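Local structure of XRE family transcriptional regulator (Enterobacter cloacae subsp. cloacae, 6B8W) at residues A[24-29]-A[77-82]; A[47-52]-A[60-65]. The protein probably regulates transcription as a DNA-binding factor of the XRE family, this chain being its metal-binding cupin domain. All coordinates share one frame; numbering follows the deposited sequence.

How the contacts relate
Both contacts lie in the cupin beta sandwich and reach the same four-stranded antiparallel sheet, in which strands 75-78 and 50-54 are neighbours; their centres are about 11 Å apart. Contact 1 ties the turn before edge strand 29-31 to the end of strand 75-78, while contact 2 pairs the open end of the hairpin 50-54/57-61, whose strand 57-61 is the other edge within this chain. They meet at Glu-51, whose OE1 takes a salt bridge from Arg-78 NE at 2.7 Å and a probable hydrogen bond from Ser-80 OG at 2.5 Å. On the inner face Met-52 touches the side chain of Tyr-77, which with Glu-41 and His-75 binds manganese, although none is bound to this chain in the model.

Contact 1: residues A[24-29]-A[77-82]; sequences LAPGAL and YRNSSS
Asn-79 holds the 24-29 turn with both its backbone and its amide, at the end of strand 75-78 in the cupin beta sandwich. Its ND2 donates to Leu-24 O at 2.8 Å, approaching from above the carbonyl plane, and also to Arg-83 O. Its backbone N reaches Ala-28 O at 3.0 Å with a nearly straight N-H (166°), and its O accepts from Gly-27 N at 2.7 Å along a more bent path. Residues 25-28 form a type II beta turn, with Gly-27 at the positive phi of that turn. On the other side of the amide, OD1 is gripped twice, by Ser-81 N in an Asx turn and by Ser-81 OG on an in-plane lone pair, so both ends of the group are fixed. Beyond the turn, pairing of strand 29-31 with 75-78 starts with Leu-29 and Arg-78, a non-hydrogen-bonded antiparallel pair. Pro-26 lies alongside Asn-79 and sets CB and CG of its ring against the backbone of Ser-81 and Ser-82, CB 3.5 Å from Ser-81 O. Deeper inside, with CG anti to the backbone N (chi1 -162°), Leu-24 points its branch at the metal-site residue Tyr-77, and Leu-24 CD2 lies 3.9 Å from Tyr-77 CB.

Contact 2: residues A[47-52]-A[60-65]; sequences SGELEM and TLYPDQ
Leu-61, Thr-60 and Glu-49 bury the largest areas in this contact, which pairs the strands of the 50-54/57-61 beta hairpin at the edge of a cupin sheet. Leu-61 and Leu-50 form a hydrogen-bonded antiparallel pair: Leu-61 N donates to Leu-50 O at 2.7 Å and Leu-50 N to Leu-61 O at 3.0 Å, both nearly straight. Both side chains enter the sandwich core, where Leu-61 also touches Val-45 and Val-67. Leu-61 CD1 lies 3.8 Å from Met-52 CG. Thr-60 and Glu-51 project from the other face as a non-hydrogen-bonded pair, side by side, and a water donating to Glu-51 OE2 also hydrogen-bonds Thr-60 OG1 at 2.8 Å; OE1 of that carboxylate is engaged by Arg-78 and Ser-80. Beyond the strands, Glu-49 runs alongside Tyr-62. With CG anti to the carbonyl carbon (chi1 -58°) and the chain extended, its carboxylate reaches the ring edge, the two planes 72° apart and OE2 3.5 Å from Tyr-62 CE1. Tyr-62 opens a type II turn to Gln-65, whose OE1 accepts from Tyr-62 N, and Pro-63 CD rests 3.3 Å from Gly-48 O. A second water donates to Glu-49 OE1 and hydrogen-bonds Tyr-62 OH at 2.6 Å.

Contact 1: residues A[24-29]-A[77-82]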
loop_
_atom_site.group_PDB
_atom_site.type_symbol
_atom_site.label_atom_id
_atom_site.label_comp_id
_atom_site.label_asym_id
_atom_site.label_seq_id
_atom_site.Cartn_x
_atom_site.Cartn_y
_atom_site.Cartn_z
ATOM N N LEU A 24 7.876 -7.112 11.129
ATOM C CA LEU A 24 9.256 -7.397 11.534
ATOM C C LEU A 24 9.384 -7.125 13.032
ATOM O O LEU A 24 9.105 -6.013 13.515
ATOM C CB LEU A 24 10.192 -6.512 10.684
ATOM C CG LEU A 24 11.676 -6.779 10.522
ATOM C CD1 LEU A 24 11.954 -8.180 9.964
ATOM C CD2 LEU A 24 12.287 -5.707 9.606
ATOM N N ALA A 25 9.771 -8.163 13.776
ATOM C CA ALA A 25 9.887 -8.096 15.226
ATOM C C ALA A 25 11.059 -7.230 15.664
ATOM O O ALA A 25 11.997 -7.043 14.900
ATOM C CB ALA A 25 10.038 -9.499 15.808
ATOM N N PRO A 26 11.007 -6.706 16.899
ATOM C CA PRO A 26 12.113 -5.898 17.395
ATOM C C PRO A 26 13.441 -6.631 17.269
ATOM O O PRO A 26 13.522 -7.825 17.587
ATOM C CB PRO A 26 11.765 -5.700 18.875
ATOM C CG PRO A 26 10.282 -5.745 18.888
ATOM C CD PRO A 26 9.917 -6.787 17.889
ATOM N N GLY A 27 14.434 -5.939 16.734
ATOM C CA GLY A 27 15.782 -6.486 16.583
ATOM C C GLY A 27 16.011 -7.365 15.372
ATOM O O GLY A 27 17.144 -7.768 15.122
ATOM N N ALA A 28 14.952 -7.667 14.621
ATOM C CA ALA A 28 15.070 -8.517 13.462
ATOM C C ALA A 28 15.713 -7.790 12.269
ATOM O O ALA A 28 15.524 -6.598 12.072
ATOM C CB ALA A 28 13.706 -9.056 13.077
ATOM N N LEU A 29 16.479 -8.555 11.508
ATOM C CA LEU A 29 17.169 -8.112 10.312
ATOM C C LEU A 29 16.852 -9.102 9.204
ATOM O O LEU A 29 17.060 -10.313 9.375
ATOM C CB LEU A 29 18.668 -8.107 10.538
ATOM C CG LEU A 29 19.557 -7.873 9.310
ATOM C CD1 LEU A 29 19.400 -6.477 8.741
ATOM C CD2 LEU A 29 21.026 -8.145 9.670
ATOM N N TYR A 77 16.174 -4.916 5.577
ATOM C CA TYR A 77 15.112 -4.371 6.371
ATOM C C TYR A 77 15.482 -4.660 7.812
ATOM O O TYR A 77 15.817 -5.784 8.129
ATOM C CB TYR A 77 13.786 -5.087 6.044
ATOM C CG TYR A 77 13.462 -5.249 4.563
ATOM C CD1 TYR A 77 14.006 -6.286 3.828
ATOM C CD2 TYR A 77 12.552 -4.421 3.927
ATOM C CE1 TYR A 77 13.701 -6.464 2.484
ATOM C CE2 TYR A 77 12.226 -4.599 2.581
ATOM C CZ TYR A 77 12.808 -5.618 1.865
ATOM O OH TYR A 77 12.505 -5.827 0.523
ATOM N N ARG A 78 15.372 -3.668 8.682
ATOM C CA ARG A 78 15.750 -3.862 10.066
ATOM C C ARG A 78 14.827 -3.105 11.002
ATOM O O ARG A 78 14.396 -1.997 10.695
ATOM C CB ARG A 78 17.210 -3.425 10.263
ATOM C CG ARG A 78 17.807 -3.744 11.629
ATOM C CD ARG A 78 19.300 -3.428 11.686
ATOM N NE ARG A 78 19.569 -2.003 11.526
ATOM C CZ ARG A 78 20.781 -1.447 11.447
ATOM N NH1 ARG A 78 21.889 -2.184 11.507
ATOM N NH2 ARG A 78 20.891 -0.125 11.340
ATOM N N ASN A 79 14.532 -3.733 12.144
ATOM C CA ASN A 79 13.727 -3.117 13.188
ATOM C C ASN A 79 14.609 -2.890 14.397
ATOM O O ASN A 79 14.980 -3.845 15.072
ATOM C CB ASN A 79 12.561 -4.014 13.583
ATOM C CG ASN A 79 11.608 -3.335 14.558
ATOM O OD1 ASN A 79 11.886 -2.239 15.036
ATOM N ND2 ASN A 79 10.483 -3.984 14.857
ATOM N N SER A 80 14.979 -1.633 14.637
ATOM C CA SER A 80 15.780 -1.254 15.810
ATOM C C SER A 80 14.951 -0.585 16.909
ATOM O O SER A 80 15.520 -0.074 17.876
ATOM C CB SER A 80 16.949 -0.371 15.416
ATOM O OG SER A 80 17.879 -1.116 14.689
ATOM N N SER A 81 13.618 -0.600 16.775
ATOM C CA SER A 81 12.732 -0.062 17.801
ATOM C C SER A 81 12.383 -1.201 18.772
ATOM O O SER A 81 12.787 -2.353 18.570
ATOM C CB SER A 81 11.426 0.479 17.178
ATOM O OG SER A 81 10.590 -0.598 16.761
ATOM N N SER A 82 11.591 -0.895 19.787
ATOM C CA SER A 82 11.179 -1.888 20.788
ATOM C C SER A 82 9.775 -2.518 20.568
ATOM O O SER A 82 9.246 -3.166 21.465
ATOM C CB SER A 82 11.259 -1.260 22.168
ATOM O OG SER A 82 10.404 -0.132 22.200
#

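Contact 2: residues A[47-52]-A[60-65]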
loop_
_atom_site.group_PDB
_atom_site.type_symbol
_atom_site.label_atom_id
_atom_site.label_comp_id
_atom_site.label_asym_id
_atom_site.label_seq_id
_atom_site.Cartn_x
_atom_site.Cartn_y
_atom_site.Cartn_z
ATOM N N SER A 47 2.877 0.954 10.405
ATOM C CA SER A 47 2.968 1.270 11.846
ATOM C C SER A 47 4.365 0.911 12.363
ATOM O O SER A 47 4.994 -0.011 11.875
ATOM C CB SER A 47 1.887 0.545 12.641
ATOM O OG SER A 47 2.035 -0.852 12.576
ATOM N N GLY A 48 4.851 1.672 13.327
ATOM C CA GLY A 48 6.182 1.446 13.873
ATOM C C GLY A 48 7.217 2.267 13.133
ATOM O O GLY A 48 6.884 3.273 12.526
ATOM N N GLU A 49 8.468 1.817 13.199
ATOM C CA GLU A 49 9.612 2.479 12.583
ATOM C C GLU A 49 10.452 1.423 11.901
ATOM O O GLU A 49 10.778 0.417 12.504
ATOM C CB GLU A 49 10.499 3.121 13.635
ATOM C CG GLU A 49 9.803 4.132 14.492
ATOM C CD GLU A 49 10.732 4.775 15.489
ATOM O OE1 GLU A 49 11.946 4.459 15.499
ATOM O OE2 GLU A 49 10.222 5.623 16.239
ATOM N N LEU A 50 10.782 1.655 10.643
ATOM C CA LEU A 50 11.576 0.723 9.873
ATOM C C LEU A 50 12.914 1.321 9.441
ATOM O O LEU A 50 12.988 2.481 9.028
ATOM C CB LEU A 50 10.801 0.342 8.606
ATOM C CG LEU A 50 11.490 -0.623 7.630
ATOM C CD1 LEU A 50 11.624 -1.989 8.269
ATOM C CD2 LEU A 50 10.699 -0.727 6.333
ATOM N N GLU A 51 13.961 0.514 9.492
ATOM C CA GLU A 51 15.233 0.907 8.934
ATOM C C GLU A 51 15.400 0.145 7.606
ATOM O O GLU A 51 15.181 -1.064 7.557
ATOM C CB GLU A 51 16.367 0.582 9.897
ATOM C CG GLU A 51 16.385 1.458 11.129
ATOM C CD GLU A 51 17.424 1.015 12.157
ATOM O OE1 GLU A 51 17.657 -0.213 12.317
ATOM O OE2 GLU A 51 17.968 1.903 12.864
ATOM N N MET A 52 15.736 0.866 6.539
ATOM C CA MET A 52 15.980 0.285 5.218
ATOM C C MET A 52 17.412 0.574 4.805
ATOM O O MET A 52 17.863 1.723 4.891
ATOM C CB MET A 52 15.089 0.899 4.129
ATOM C CG MET A 52 13.645 0.455 4.116
ATOM S SD MET A 52 13.403 -1.305 3.874
ATOM C CE MET A 52 14.127 -1.542 2.252
ATOM N N THR A 60 15.894 5.664 8.234
ATOM C CA THR A 60 14.732 5.335 9.047
ATOM C C THR A 60 13.481 5.895 8.376
ATOM O O THR A 60 13.482 7.032 7.905
ATOM C CB THR A 60 14.865 5.902 10.467
ATOM O OG1 THR A 60 16.070 5.400 11.050
ATOM C CG2 THR A 60 13.691 5.499 11.329
ATOM N N LEU A 61 12.460 5.057 8.280
ATOM C CA LEU A 61 11.156 5.423 7.712
ATOM C C LEU A 61 10.084 5.315 8.775
ATOM O O LEU A 61 10.034 4.327 9.514
ATOM C CB LEU A 61 10.819 4.494 6.572
ATOM C CG LEU A 61 11.726 4.580 5.345
ATOM C CD1 LEU A 61 11.374 3.453 4.395
ATOM C CD2 LEU A 61 11.602 5.918 4.636
ATOM N N TYR A 62 9.225 6.332 8.848
ATOM C CA TYR A 62 8.131 6.387 9.808
ATOM C C TYR A 62 6.800 6.117 9.058
ATOM O O TYR A 62 6.795 6.078 7.816
ATOM C CB TYR A 62 8.130 7.749 10.517
ATOM C CG TYR A 62 9.369 7.952 11.352
ATOM C CD1 TYR A 62 9.461 7.430 12.648
ATOM C CD2 TYR A 62 10.472 8.616 10.831
ATOM C CE1 TYR A 62 10.617 7.582 13.393
ATOM C CE2 TYR A 62 11.621 8.787 11.577
ATOM C CZ TYR A 62 11.690 8.271 12.846
ATOM O OH TYR A 62 12.838 8.441 13.552
ATOM N N PRO A 63 5.686 5.929 9.797
ATOM C CA PRO A 63 4.393 5.625 9.162
ATOM C C PRO A 63 4.021 6.534 8.006
ATOM O O PRO A 63 4.139 7.743 8.110
ATOM C CB PRO A 63 3.415 5.753 10.316
ATOM C CG PRO A 63 4.251 5.245 11.467
ATOM C CD PRO A 63 5.540 5.953 11.262
ATOM N N ASP A 64 3.578 5.903 6.916
ATOM C CA ASP A 64 3.192 6.549 5.660
ATOM C C ASP A 64 4.368 7.168 4.889
ATOM O O ASP A 64 4.163 7.839 3.876
ATOM C CB ASP A 64 1.983 7.494 5.827
ATOM C CG ASP A 64 0.647 6.735 5.886
ATOM O OD1 ASP A 64 0.641 5.478 5.802
ATOM O OD2 ASP A 64 -0.406 7.405 5.991
ATOM N N GLN A 65 5.597 6.878 5.332
ATOM C CA GLN A 65 6.758 7.290 4.598
ATOM C C GLN A 65 7.148 6.094 3.777
ATOM O O GLN A 65 6.924 4.962 4.188
ATOM C CB GLN A 65 7.914 7.722 5.495
ATOM C CG GLN A 65 7.601 9.004 6.272
ATOM C CD GLN A 65 8.780 9.480 7.094
ATOM O OE1 GLN A 65 9.737 8.747 7.306
ATOM N NE2 GLN A 65 8.713 10.703 7.552
HETATM O O HOH W 1 13.144 7.050 15.700
HETATM O O HOH W 2 16.058 3.998 13.446
#